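Local atomic coordinates of alanine racemase (Corynebacterium glutamicum, PDB entry 2DY3), a protein that belongs to the fold-type III pyridoxal-5'-phosphate proteins, pairing an N-terminal alpha/beta barrel with a C-terminal mainly beta domain, and binds pyridoxal-5'-phosphate. Residues Val48-Gly53 with Ile73-Leu78; Lys107-Thr112 with Ile117-Lys122; His332-Phe337 with Glu347-Pro352. All coordinates share one frame; numbering follows the deposited sequence.

Interactions 1 and 2 both pack the end of a barrel helix, in 1 against the loop leading into strand 76-81 and in 2 against strand 117-122 itself, and they touch each other: Glu-76 OE1 and Arg-118 NH2 form a salt bridge of 3.1 Å, and Leu-78 CD1 packs on Ser-120 CB. Interaction 1 is the small, partly buried one, where a methyl meets a methyl and an amide oxygen. Interaction 2 is buried and joins apolar branches between helix and strand. Interaction 3, also buried, lies in the C-terminal domain on the far side of the chain's centre, its centre about 26 Å and 37 Å from the centres of interactions 1 and 2; it packs helix on helix close to the second subunit.

Interaction 1 (Val48-Gly53 with Ile73-Leu78)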
# COMPACT_ATOMS: atom_id res chain seq x y z
N VAL B 48 -15.84 12.56 -12.20
CA VAL B 48 -15.59 12.65 -13.63
C VAL B 48 -16.36 11.55 -14.34
O VAL B 48 -16.99 11.78 -15.37
CB VAL B 48 -14.09 12.51 -13.93
CG1 VAL B 48 -13.88 12.34 -15.43
CG2 VAL B 48 -13.35 13.75 -13.43
N ILE B 49 -16.32 10.35 -13.77
CA ILE B 49 -17.03 9.23 -14.37
C ILE B 49 -18.53 9.51 -14.36
O ILE B 49 -19.25 9.13 -15.30
CB ILE B 49 -16.75 7.93 -13.61
CG1 ILE B 49 -15.31 7.50 -13.84
CG2 ILE B 49 -17.72 6.85 -14.05
CD1 ILE B 49 -14.92 6.21 -13.17
N ALA B 50 -19.00 10.17 -13.31
CA ALA B 50 -20.42 10.48 -13.19
C ALA B 50 -20.83 11.49 -14.25
O ALA B 50 -21.88 11.36 -14.88
CB ALA B 50 -20.71 11.04 -11.80
N ALA B 51 -19.98 12.49 -14.45
CA ALA B 51 -20.25 13.55 -15.42
C ALA B 51 -20.18 13.07 -16.87
O ALA B 51 -20.49 13.84 -17.78
CB ALA B 51 -19.27 14.70 -15.20
N HIS B 52 -19.79 11.82 -17.09
CA HIS B 52 -19.73 11.33 -18.45
C HIS B 52 -20.58 10.12 -18.80
O HIS B 52 -20.28 9.40 -19.75
CB HIS B 52 -18.28 11.08 -18.87
CG HIS B 52 -17.51 12.35 -19.08
ND1 HIS B 52 -16.86 13.00 -18.06
CD2 HIS B 52 -17.38 13.14 -20.17
CE1 HIS B 52 -16.37 14.14 -18.51
NE2 HIS B 52 -16.67 14.25 -19.79
N GLY B 53 -21.65 9.90 -18.04
CA GLY B 53 -22.53 8.79 -18.38
C GLY B 53 -22.80 7.68 -17.40
O GLY B 53 -23.79 6.97 -17.55
N ILE B 73 -21.79 11.97 -5.07
CA ILE B 73 -22.30 11.05 -6.08
C ILE B 73 -23.77 10.81 -5.74
O ILE B 73 -24.10 10.39 -4.62
CB ILE B 73 -21.55 9.70 -6.04
CG1 ILE B 73 -20.08 9.91 -6.40
CG2 ILE B 73 -22.22 8.71 -6.99
CD1 ILE B 73 -19.87 10.46 -7.80
N SER B 74 -24.65 11.09 -6.69
CA SER B 74 -26.08 10.91 -6.48
C SER B 74 -26.62 9.71 -7.26
O SER B 74 -27.79 9.38 -7.16
CB SER B 74 -26.84 12.18 -6.89
OG SER B 74 -26.59 12.51 -8.25
N GLN B 75 -25.76 9.07 -8.04
CA GLN B 75 -26.18 7.90 -8.79
C GLN B 75 -26.39 6.69 -7.87
O GLN B 75 -25.97 6.69 -6.71
CB GLN B 75 -25.13 7.51 -9.85
CG GLN B 75 -25.05 8.41 -11.08
CD GLN B 75 -24.60 9.82 -10.76
OE1 GLN B 75 -23.79 10.04 -9.86
NE2 GLN B 75 -25.11 10.79 -11.52
N GLU B 76 -27.03 5.66 -8.42
CA GLU B 76 -27.27 4.41 -7.71
C GLU B 76 -25.90 3.87 -7.28
O GLU B 76 -24.94 3.90 -8.06
CB GLU B 76 -27.94 3.44 -8.68
CG GLU B 76 -28.26 2.07 -8.15
CD GLU B 76 -28.86 1.18 -9.22
OE1 GLU B 76 -29.78 1.65 -9.92
OE2 GLU B 76 -28.43 0.01 -9.35
N VAL B 77 -25.80 3.40 -6.04
CA VAL B 77 -24.54 2.86 -5.51
C VAL B 77 -24.76 1.47 -4.91
O VAL B 77 -25.65 1.28 -4.09
CB VAL B 77 -23.93 3.79 -4.43
CG1 VAL B 77 -22.71 3.11 -3.78
CG2 VAL B 77 -23.52 5.12 -5.05
N LEU B 78 -23.92 0.51 -5.31
CA LEU B 78 -24.01 -0.87 -4.81
C LEU B 78 -22.77 -1.25 -4.01
O LEU B 78 -21.64 -0.98 -4.42
CB LEU B 78 -24.20 -1.84 -5.97
CG LEU B 78 -24.26 -3.34 -5.63
CD1 LEU B 78 -25.43 -3.66 -4.70
CD2 LEU B 78 -24.39 -4.13 -6.92
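Ile-73 reaches Ala-50 with the end of its longer branch: CG1 stands anti to the carbonyl carbon (chi1 -64°), and the terminal CD1 comes to 4.1 Å from Ala-50 CB although the CB of Ile-73 itself does not head for the helix. Its side chain also packs on Phe-57 of strand 56-59, as does Ala-50, so the two residues share one aromatic neighbour. The carbonyls of Ile-73 and Gln-75 both accept from Arg-69 NH1, which ties this loop to helix 62-70. Here the chain leaves that helix and enters strand 76-81, a return that belongs to the beta-alpha-beta repeats of the N-terminal barrel; helix 42-50 precedes the adjacent parallel strand 56-59. Gln-75 bends at chi2 (65°), bringing its amide back over Ala-50, whose CB meets OE1 at 3.8 Å, a van der Waals touch without a hydrogen bond. Beyond it, Glu-76 takes its backbone into the sheet beside Phe-57. On the helix side, the chain turns from Ala-50 to Gly-53 in a type I beta turn, and His-52 ND1 donates to Val-48 O at 3.0 Å, nearly straight (167°), with the oxygen in the ring plane.

Interaction 2 (Lys107-Thr112 with Ile117-Lys122); sequences KALIET and IRVSIK
Leu-109 carries most of the contact from the helix, with both branches meeting the strand. Its CD1 and Val-119 CG1 approach tip to tip at 3.7 Å, while CD2 lies 4.2 Å from Ile-117 CG2, so the leucine fork spans two strand residues that face the helix. CB points at the strand, and CG, anti to the carbonyl carbon (chi1 -67°), sets CD1 toward Val-119 and CD2 toward Ile-117. The backbone takes part as well: Leu-109 O has Ile-117 CD1 at 3.8 Å. That methyl thus lies against the last turn of the helix, where the same oxygen also accepts from Thr-112 N. Glu-111 is the first residue to leave helical angles, and Thr-112 then turns back toward the strand. Its CG2, anti to the backbone N, touches Ile-117 CD1 at 3.9 Å, the two side chains crossing at about a right angle. The other branch, OG1, donates a hydrogen bond to Ala-108 O at 2.7 Å, tilted 22° from the carbonyl plane, which fixes the threonine's rotation with its methyl against the isoleucine. The contact joins the helix and second strand of the beta-alpha-beta unit formed by strand 97-100, helix 103-110 and strand 117-122. Helix 88-92 brings Phe-88 onto Leu-109 and Thr-112, helix 134-146 covers Ile-110 and Ile-121, and strand 150-156 runs beside strand 117-122, its Ile-150 packing on Val-119.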
# COMPACT_ATOMS: atom_id res chain seq x y z
N LYS B 107 -31.56 -12.06 6.42
CA LYS B 107 -32.26 -12.00 7.70
C LYS B 107 -32.10 -10.65 8.39
O LYS B 107 -33.08 -10.09 8.90
CB LYS B 107 -31.75 -13.12 8.61
CG LYS B 107 -32.47 -13.19 9.95
CD LYS B 107 -32.04 -14.43 10.72
CE LYS B 107 -32.81 -14.55 12.02
NZ LYS B 107 -32.38 -15.75 12.80
N ALA B 108 -30.88 -10.14 8.41
CA ALA B 108 -30.60 -8.86 9.05
C ALA B 108 -31.35 -7.72 8.37
O ALA B 108 -31.77 -6.77 9.02
CB ALA B 108 -29.09 -8.59 9.04
N LEU B 109 -31.50 -7.83 7.05
CA LEU B 109 -32.19 -6.79 6.28
C LEU B 109 -33.69 -6.82 6.52
O LEU B 109 -34.31 -5.78 6.72
CB LEU B 109 -31.89 -6.96 4.79
CG LEU B 109 -30.42 -6.68 4.43
CD1 LEU B 109 -30.14 -7.14 3.02
CD2 LEU B 109 -30.15 -5.19 4.58
N ILE B 110 -34.27 -8.02 6.49
CA ILE B 110 -35.70 -8.18 6.70
C ILE B 110 -36.09 -7.73 8.10
O ILE B 110 -37.18 -7.19 8.31
CB ILE B 110 -36.12 -9.65 6.53
CG1 ILE B 110 -35.99 -10.06 5.06
CG2 ILE B 110 -37.54 -9.86 7.00
CD1 ILE B 110 -36.17 -11.55 4.82
N GLU B 111 -35.20 -7.94 9.06
CA GLU B 111 -35.49 -7.56 10.43
C GLU B 111 -35.13 -6.11 10.73
O GLU B 111 -35.20 -5.66 11.87
CB GLU B 111 -34.77 -8.50 11.40
CG GLU B 111 -35.30 -9.93 11.33
CD GLU B 111 -34.49 -10.90 12.18
OE1 GLU B 111 -34.88 -12.09 12.26
OE2 GLU B 111 -33.48 -10.48 12.77
N THR B 112 -34.74 -5.37 9.69
CA THR B 112 -34.39 -3.95 9.84
C THR B 112 -35.62 -3.09 9.58
O THR B 112 -36.26 -3.20 8.53
CB THR B 112 -33.31 -3.51 8.84
OG1 THR B 112 -32.06 -4.13 9.17
CG2 THR B 112 -33.15 -1.99 8.88
N ILE B 117 -35.80 -0.46 1.69
CA ILE B 117 -34.43 -0.94 1.54
C ILE B 117 -34.14 -1.58 0.18
O ILE B 117 -34.71 -2.60 -0.17
CB ILE B 117 -34.11 -1.97 2.65
CG1 ILE B 117 -34.35 -1.34 4.02
CG2 ILE B 117 -32.67 -2.45 2.53
CD1 ILE B 117 -34.39 -2.34 5.16
N ARG B 118 -33.24 -0.96 -0.58
CA ARG B 118 -32.85 -1.47 -1.90
C ARG B 118 -31.75 -2.52 -1.73
O ARG B 118 -30.70 -2.24 -1.14
CB ARG B 118 -32.35 -0.34 -2.81
CG ARG B 118 -33.47 0.49 -3.48
CD ARG B 118 -32.94 1.77 -4.11
NE ARG B 118 -31.95 1.51 -5.16
CZ ARG B 118 -32.24 1.12 -6.40
NH1 ARG B 118 -33.51 0.95 -6.77
NH2 ARG B 118 -31.27 0.89 -7.27
N VAL B 119 -31.99 -3.71 -2.26
CA VAL B 119 -31.01 -4.78 -2.18
C VAL B 119 -30.80 -5.45 -3.53
O VAL B 119 -31.66 -5.40 -4.42
CB VAL B 119 -31.43 -5.88 -1.16
CG1 VAL B 119 -31.62 -5.29 0.22
CG2 VAL B 119 -32.70 -6.56 -1.63
N SER B 120 -29.65 -6.08 -3.69
CA SER B 120 -29.33 -6.81 -4.91
C SER B 120 -28.82 -8.16 -4.42
O SER B 120 -27.92 -8.22 -3.59
CB SER B 120 -28.26 -6.08 -5.71
OG SER B 120 -27.92 -6.81 -6.87
N ILE B 121 -29.39 -9.24 -4.92
CA ILE B 121 -28.97 -10.56 -4.48
C ILE B 121 -27.70 -11.03 -5.17
O ILE B 121 -27.67 -11.17 -6.39
CB ILE B 121 -30.07 -11.62 -4.72
CG1 ILE B 121 -31.42 -11.14 -4.19
CG2 ILE B 121 -29.69 -12.90 -3.99
CD1 ILE B 121 -32.57 -12.07 -4.53
N LYS B 122 -26.65 -11.24 -4.38
CA LYS B 122 -25.40 -11.74 -4.93
C LYS B 122 -25.57 -13.25 -5.03
O LYS B 122 -25.83 -13.92 -4.02
CB LYS B 122 -24.22 -11.40 -4.01
CG LYS B 122 -22.91 -12.01 -4.49
CD LYS B 122 -21.72 -11.50 -3.68
CE LYS B 122 -20.46 -12.28 -4.01
NZ LYS B 122 -20.09 -12.14 -5.43

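Interaction 3 (His332-Phe337 with Glu347-Pro352); sequences HDATDF and EVVCRP
Val-348 pushes its two methyls against the first turn of helix 334-340, the main bump in a helix-on-helix packing within the C-terminal domain. The hollow it enters is shaped by Ala-334 and Phe-337, about one turn apart on the same face of their helix. CG2 sits over the alanine end, 3.5 Å from Ala-334 O and 3.7 Å from Ala-334 CB; the small side chain lets the backbones come close, with the CA atoms of Ala-334 and Val-348 6.4 Å apart. CG1, anti to the carbonyl carbon (chi1 -59°), goes to the aromatic end and lies obliquely against the ring, 3.9 Å from Phe-337 CD1. The phenylalanine and valine side chains lie alongside each other, running opposite ways, and another ring, that of Phe-287, meets Phe-337 edge-to-face. In return, the methyl of Ala-334 fits between neighbouring valines: besides Val-348 it touches Val-349 CG1 at 4.1 Å. Leu-222 packs on both Ala-334 and Val-349, and the side chain of Val-349 lies about 9 Å from the bound pyridoxal-5'-phosphate. Other residues of helix 345-350 turn to the dimer interface: Glu-347 OE2 accepts from Arg-281 N of the second subunit, and Cys-350 packs on Ala-276 of that subunit. Asp-333 is the N-cap of helix 334-340, and its OD1 receives Asp-336 N at 2.7 Å, nearly straight at 168°.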
# COMPACT_ATOMS: atom_id res chain seq x y z
N HIS B 332 6.97 2.35 -19.84
CA HIS B 332 6.28 1.09 -20.11
C HIS B 332 4.90 1.16 -19.46
O HIS B 332 4.76 1.67 -18.35
CB HIS B 332 7.06 -0.08 -19.51
CG HIS B 332 8.34 -0.38 -20.22
ND1 HIS B 332 8.38 -0.94 -21.48
CD2 HIS B 332 9.63 -0.20 -19.85
CE1 HIS B 332 9.64 -1.09 -21.85
NE2 HIS B 332 10.41 -0.65 -20.88
N ASP B 333 3.87 0.65 -20.13
CA ASP B 333 2.54 0.72 -19.53
C ASP B 333 2.38 -0.28 -18.38
O ASP B 333 3.21 -1.16 -18.18
CB ASP B 333 1.44 0.51 -20.57
CG ASP B 333 1.52 -0.84 -21.26
OD1 ASP B 333 1.96 -1.83 -20.63
OD2 ASP B 333 1.12 -0.89 -22.45
N ALA B 334 1.30 -0.11 -17.63
CA ALA B 334 0.99 -0.95 -16.49
C ALA B 334 1.00 -2.44 -16.80
O ALA B 334 1.45 -3.25 -15.99
CB ALA B 334 -0.36 -0.54 -15.90
N THR B 335 0.49 -2.80 -17.97
CA THR B 335 0.43 -4.20 -18.39
C THR B 335 1.84 -4.77 -18.59
O THR B 335 2.15 -5.86 -18.11
CB THR B 335 -0.40 -4.36 -19.69
OG1 THR B 335 -1.71 -3.81 -19.49
CG2 THR B 335 -0.55 -5.83 -20.07
N ASP B 336 2.68 -4.04 -19.30
CA ASP B 336 4.06 -4.49 -19.54
C ASP B 336 4.77 -4.67 -18.20
O ASP B 336 5.43 -5.69 -17.95
CB ASP B 336 4.82 -3.46 -20.37
CG ASP B 336 6.27 -3.83 -20.57
OD1 ASP B 336 6.56 -4.66 -21.46
OD2 ASP B 336 7.13 -3.32 -19.82
N PHE B 337 4.65 -3.66 -17.34
CA PHE B 337 5.28 -3.69 -16.02
C PHE B 337 4.73 -4.89 -15.24
O PHE B 337 5.48 -5.58 -14.55
CB PHE B 337 4.98 -2.39 -15.27
CG PHE B 337 5.70 -2.27 -13.95
CD1 PHE B 337 4.99 -2.19 -12.77
CD2 PHE B 337 7.08 -2.25 -13.90
CE1 PHE B 337 5.65 -2.09 -11.55
CE2 PHE B 337 7.74 -2.15 -12.69
CZ PHE B 337 7.03 -2.07 -11.52
N GLU B 347 -3.03 -5.34 -10.16
CA GLU B 347 -2.18 -5.21 -8.99
C GLU B 347 -1.16 -4.08 -9.08
O GLU B 347 -0.91 -3.39 -8.09
CB GLU B 347 -1.46 -6.54 -8.70
CG GLU B 347 -0.61 -6.49 -7.43
CD GLU B 347 -0.14 -7.87 -6.97
OE1 GLU B 347 0.44 -8.61 -7.79
OE2 GLU B 347 -0.35 -8.22 -5.79
N VAL B 348 -0.58 -3.87 -10.26
CA VAL B 348 0.40 -2.81 -10.39
C VAL B 348 -0.18 -1.41 -10.13
O VAL B 348 0.46 -0.59 -9.48
CB VAL B 348 1.09 -2.85 -11.79
CG1 VAL B 348 1.77 -4.20 -11.99
CG2 VAL B 348 0.08 -2.59 -12.88
N VAL B 349 -1.39 -1.13 -10.62
CA VAL B 349 -1.95 0.20 -10.37
C VAL B 349 -2.30 0.40 -8.89
O VAL B 349 -2.38 1.54 -8.42
CB VAL B 349 -3.20 0.48 -11.23
CG1 VAL B 349 -2.81 0.45 -12.71
CG2 VAL B 349 -4.30 -0.52 -10.92
N CYS B 350 -2.49 -0.70 -8.17
CA CYS B 350 -2.82 -0.64 -6.75
C CYS B 350 -1.56 -0.55 -5.89
O CYS B 350 -1.65 -0.29 -4.69
CB CYS B 350 -3.61 -1.88 -6.32
SG CYS B 350 -5.37 -1.87 -6.74
N ARG B 351 -0.40 -0.76 -6.49
CA ARG B 351 0.86 -0.74 -5.74
C ARG B 351 1.39 0.59 -5.19
O ARG B 351 1.81 0.64 -4.03
CB ARG B 351 1.96 -1.41 -6.56
CG ARG B 351 1.81 -2.92 -6.71
CD ARG B 351 1.92 -3.64 -5.36
NE ARG B 351 0.93 -3.18 -4.39
CZ ARG B 351 -0.39 -3.32 -4.53
NH1 ARG B 351 -0.89 -3.92 -5.61
NH2 ARG B 351 -1.21 -2.84 -3.60
N PRO B 352 1.39 1.66 -6.00
CA PRO B 352 1.89 2.98 -5.55
C PRO B 352 1.27 3.43 -4.23
O PRO B 352 0.08 3.71 -4.16
CB PRO B 352 1.53 3.90 -6.72
CG PRO B 352 1.69 2.98 -7.90
CD PRO B 352 0.96 1.73 -7.41